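Local coordinates for RNA polymerase sigma factor SIGMA-28 (FliA) (Aquifex aeolicus, PDB 1RP3), which probably acts as the flagellar sigma factor, directing RNA polymerase to its promoters, and is held in an inactive conformation when bound to the anti-sigma factor FlgM, at residues S86-S91 / L136-F141. Numbering follows the deposited sequence.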
loop_
_atom_site.group_PDB
_atom_site.type_symbol
_atom_site.label_atom_id
_atom_site.label_comp_id
_atom_site.label_asym_id
_atom_site.label_seq_id
_atom_site.Cartn_x
_atom_site.Cartn_y
_atom_site.Cartn_z
ATOM N N SER A 86 -3.279 -3.665 -13.489
ATOM C CA SER A 86 -3.178 -4.136 -14.867
ATOM C C SER A 86 -2.585 -5.535 -14.881
ATOM O O SER A 86 -2.502 -6.172 -15.935
ATOM C CB SER A 86 -2.339 -3.183 -15.729
ATOM O OG SER A 86 -0.958 -3.311 -15.454
ATOM N N LEU A 87 -2.161 -5.994 -13.704
ATOM C CA LEU A 87 -1.579 -7.324 -13.539
ATOM C C LEU A 87 -2.648 -8.393 -13.334
ATOM O O LEU A 87 -3.846 -8.114 -13.431
ATOM C CB LEU A 87 -0.567 -7.338 -12.392
ATOM C CG LEU A 87 0.891 -6.950 -12.675
ATOM C CD1 LEU A 87 1.004 -6.029 -13.862
ATOM C CD2 LEU A 87 1.470 -6.309 -11.441
ATOM N N ASP A 88 -2.212 -9.608 -13.024
ATOM C CA ASP A 88 -3.118 -10.742 -12.861
ATOM C C ASP A 88 -3.641 -10.995 -11.457
ATOM O O ASP A 88 -3.971 -12.130 -11.124
ATOM C CB ASP A 88 -2.419 -12.007 -13.353
ATOM C CG ASP A 88 -1.276 -12.436 -12.437
ATOM O OD1 ASP A 88 -0.602 -11.563 -11.848
ATOM O OD2 ASP A 88 -1.061 -13.659 -12.284
ATOM N N PHE A 89 -3.746 -9.957 -10.639
ATOM C CA PHE A 89 -4.213 -10.148 -9.270
ATOM C C PHE A 89 -5.645 -10.617 -9.111
ATOM O O PHE A 89 -5.922 -11.469 -8.269
ATOM C CB PHE A 89 -3.972 -8.906 -8.423
ATOM C CG PHE A 89 -2.536 -8.706 -8.058
ATOM C CD1 PHE A 89 -1.914 -9.553 -7.153
ATOM C CD2 PHE A 89 -1.797 -7.687 -8.638
ATOM C CE1 PHE A 89 -0.577 -9.382 -6.826
ATOM C CE2 PHE A 89 -0.461 -7.510 -8.316
ATOM C CZ PHE A 89 0.153 -8.360 -7.411
ATOM N N GLY A 90 -6.556 -10.075 -9.908
ATOM C CA GLY A 90 -7.940 -10.494 -9.794
ATOM C C GLY A 90 -8.330 -11.664 -10.689
ATOM O O GLY A 90 -9.518 -11.953 -10.835
ATOM N N SER A 91 -7.335 -12.348 -11.258
ATOM C CA SER A 91 -7.569 -13.473 -12.155
ATOM C C SER A 91 -8.311 -14.645 -11.509
ATOM O O SER A 91 -8.328 -14.791 -10.285
ATOM C CB SER A 91 -6.252 -13.957 -12.767
ATOM O OG SER A 91 -5.507 -14.751 -11.855
ATOM N N LEU A 136 -0.655 -16.552 -1.087
ATOM C CA LEU A 136 -1.400 -15.842 -0.051
ATOM C C LEU A 136 -1.249 -14.321 -0.236
ATOM O O LEU A 136 -2.172 -13.566 0.054
ATOM C CB LEU A 136 -0.910 -16.254 1.340
ATOM C CG LEU A 136 -1.242 -17.694 1.755
ATOM C CD1 LEU A 136 -0.563 -18.037 3.057
ATOM C CD2 LEU A 136 -2.743 -17.872 1.883
ATOM N N ASP A 137 -0.098 -13.880 -0.755
ATOM C CA ASP A 137 0.134 -12.460 -0.983
ATOM C C ASP A 137 -0.679 -11.941 -2.162
ATOM O O ASP A 137 -1.233 -10.844 -2.086
ATOM C CB ASP A 137 1.624 -12.161 -1.174
ATOM C CG ASP A 137 2.392 -12.120 0.146
ATOM O OD1 ASP A 137 1.791 -11.772 1.188
ATOM O OD2 ASP A 137 3.606 -12.421 0.142
ATOM N N LYS A 138 -0.767 -12.731 -3.233
ATOM C CA LYS A 138 -1.547 -12.348 -4.409
ATOM C C LYS A 138 -3.022 -12.297 -4.046
ATOM O O LYS A 138 -3.726 -11.357 -4.413
ATOM C CB LYS A 138 -1.344 -13.330 -5.566
ATOM C CG LYS A 138 0.037 -13.273 -6.192
ATOM C CD LYS A 138 0.165 -14.234 -7.357
ATOM C CE LYS A 138 -0.723 -13.842 -8.530
ATOM N NZ LYS A 138 -0.603 -14.829 -9.650
ATOM N N ILE A 139 -3.471 -13.291 -3.283
ATOM C CA ILE A 139 -4.860 -13.372 -2.857
ATOM C C ILE A 139 -5.216 -12.131 -2.051
ATOM O O ILE A 139 -6.162 -11.408 -2.381
ATOM C CB ILE A 139 -5.119 -14.646 -2.012
ATOM C CG1 ILE A 139 -5.108 -15.882 -2.914
ATOM C CG2 ILE A 139 -6.447 -14.529 -1.265
ATOM C CD1 ILE A 139 -5.030 -17.193 -2.147
ATOM N N ASN A 140 -4.426 -11.881 -1.015
ATOM C CA ASN A 140 -4.612 -10.725 -0.156
ATOM C C ASN A 140 -4.498 -9.407 -0.905
ATOM O O ASN A 140 -5.197 -8.438 -0.579
ATOM C CB ASN A 140 -3.621 -10.759 1.003
ATOM C CG ASN A 140 -4.095 -11.636 2.126
ATOM O OD1 ASN A 140 -3.474 -12.646 2.454
ATOM N ND2 ASN A 140 -5.236 -11.275 2.706
ATOM N N PHE A 141 -3.640 -9.361 -1.923
ATOM C CA PHE A 141 -3.520 -8.110 -2.648
ATOM C C PHE A 141 -4.755 -7.824 -3.507
ATOM O O PHE A 141 -5.136 -6.662 -3.686
ATOM C CB PHE A 141 -2.217 -7.985 -3.433
ATOM C CG PHE A 141 -1.851 -6.559 -3.708
ATOM C CD1 PHE A 141 -1.482 -5.719 -2.664
ATOM C CD2 PHE A 141 -1.969 -6.024 -4.987
ATOM C CE1 PHE A 141 -1.247 -4.374 -2.886
ATOM C CE2 PHE A 141 -1.734 -4.666 -5.216
ATOM C CZ PHE A 141 -1.374 -3.845 -4.166
#
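Lys138, on helix 129-158, reaches across to the 86-91 loop and meets both Asp88 and Phe89. Its CB and CG cross the CD1-CE1 side of the Phe89 ring at about a right angle, with Lys138 CG 4.0 Å from Phe89 CE1 and the backbone CA in the plane of the ring at its edge. A bend at chi3 then turns the ammonium group to Asp88, where Lys138 NZ donates to Asp88 OD2 at 2.9 Å in a salt bridge that comes from above the carboxylate plane, 37° out of it. The other oxygen, Asp88 OD1, stays 3.9 Å from Lys138 NZ, so a single oxygen carries the bond. Asp88 also begins a type I turn closed by Ser91, the N-cap of helix 92-112, whose OG bonds to Asp88 O at 3.1 Å. The loop joins helix 66-85 to helix 92-112, and the contact packs this connection, from the sigma region 2 sequence, against a helix of the region 3 sequence. Farther along, Phe141 has CG anti to its backbone N (chi1 -157°) and presents a ring edge to the Phe89 face in a T-shaped pair. Phe141 CD2 sits over the centre of that face, 3.9 Å from Phe89 CE2, and the planes are inclined at 60°. Replacing Phe89 with alanine would probably leave the Phe141 edge and the Lys138 methylenes without the ring they pack on. Leu36 and Leu84 touch both aromatic side chains, and Ser142 OG, one residue on, hydrogen-bonds Phe89 O.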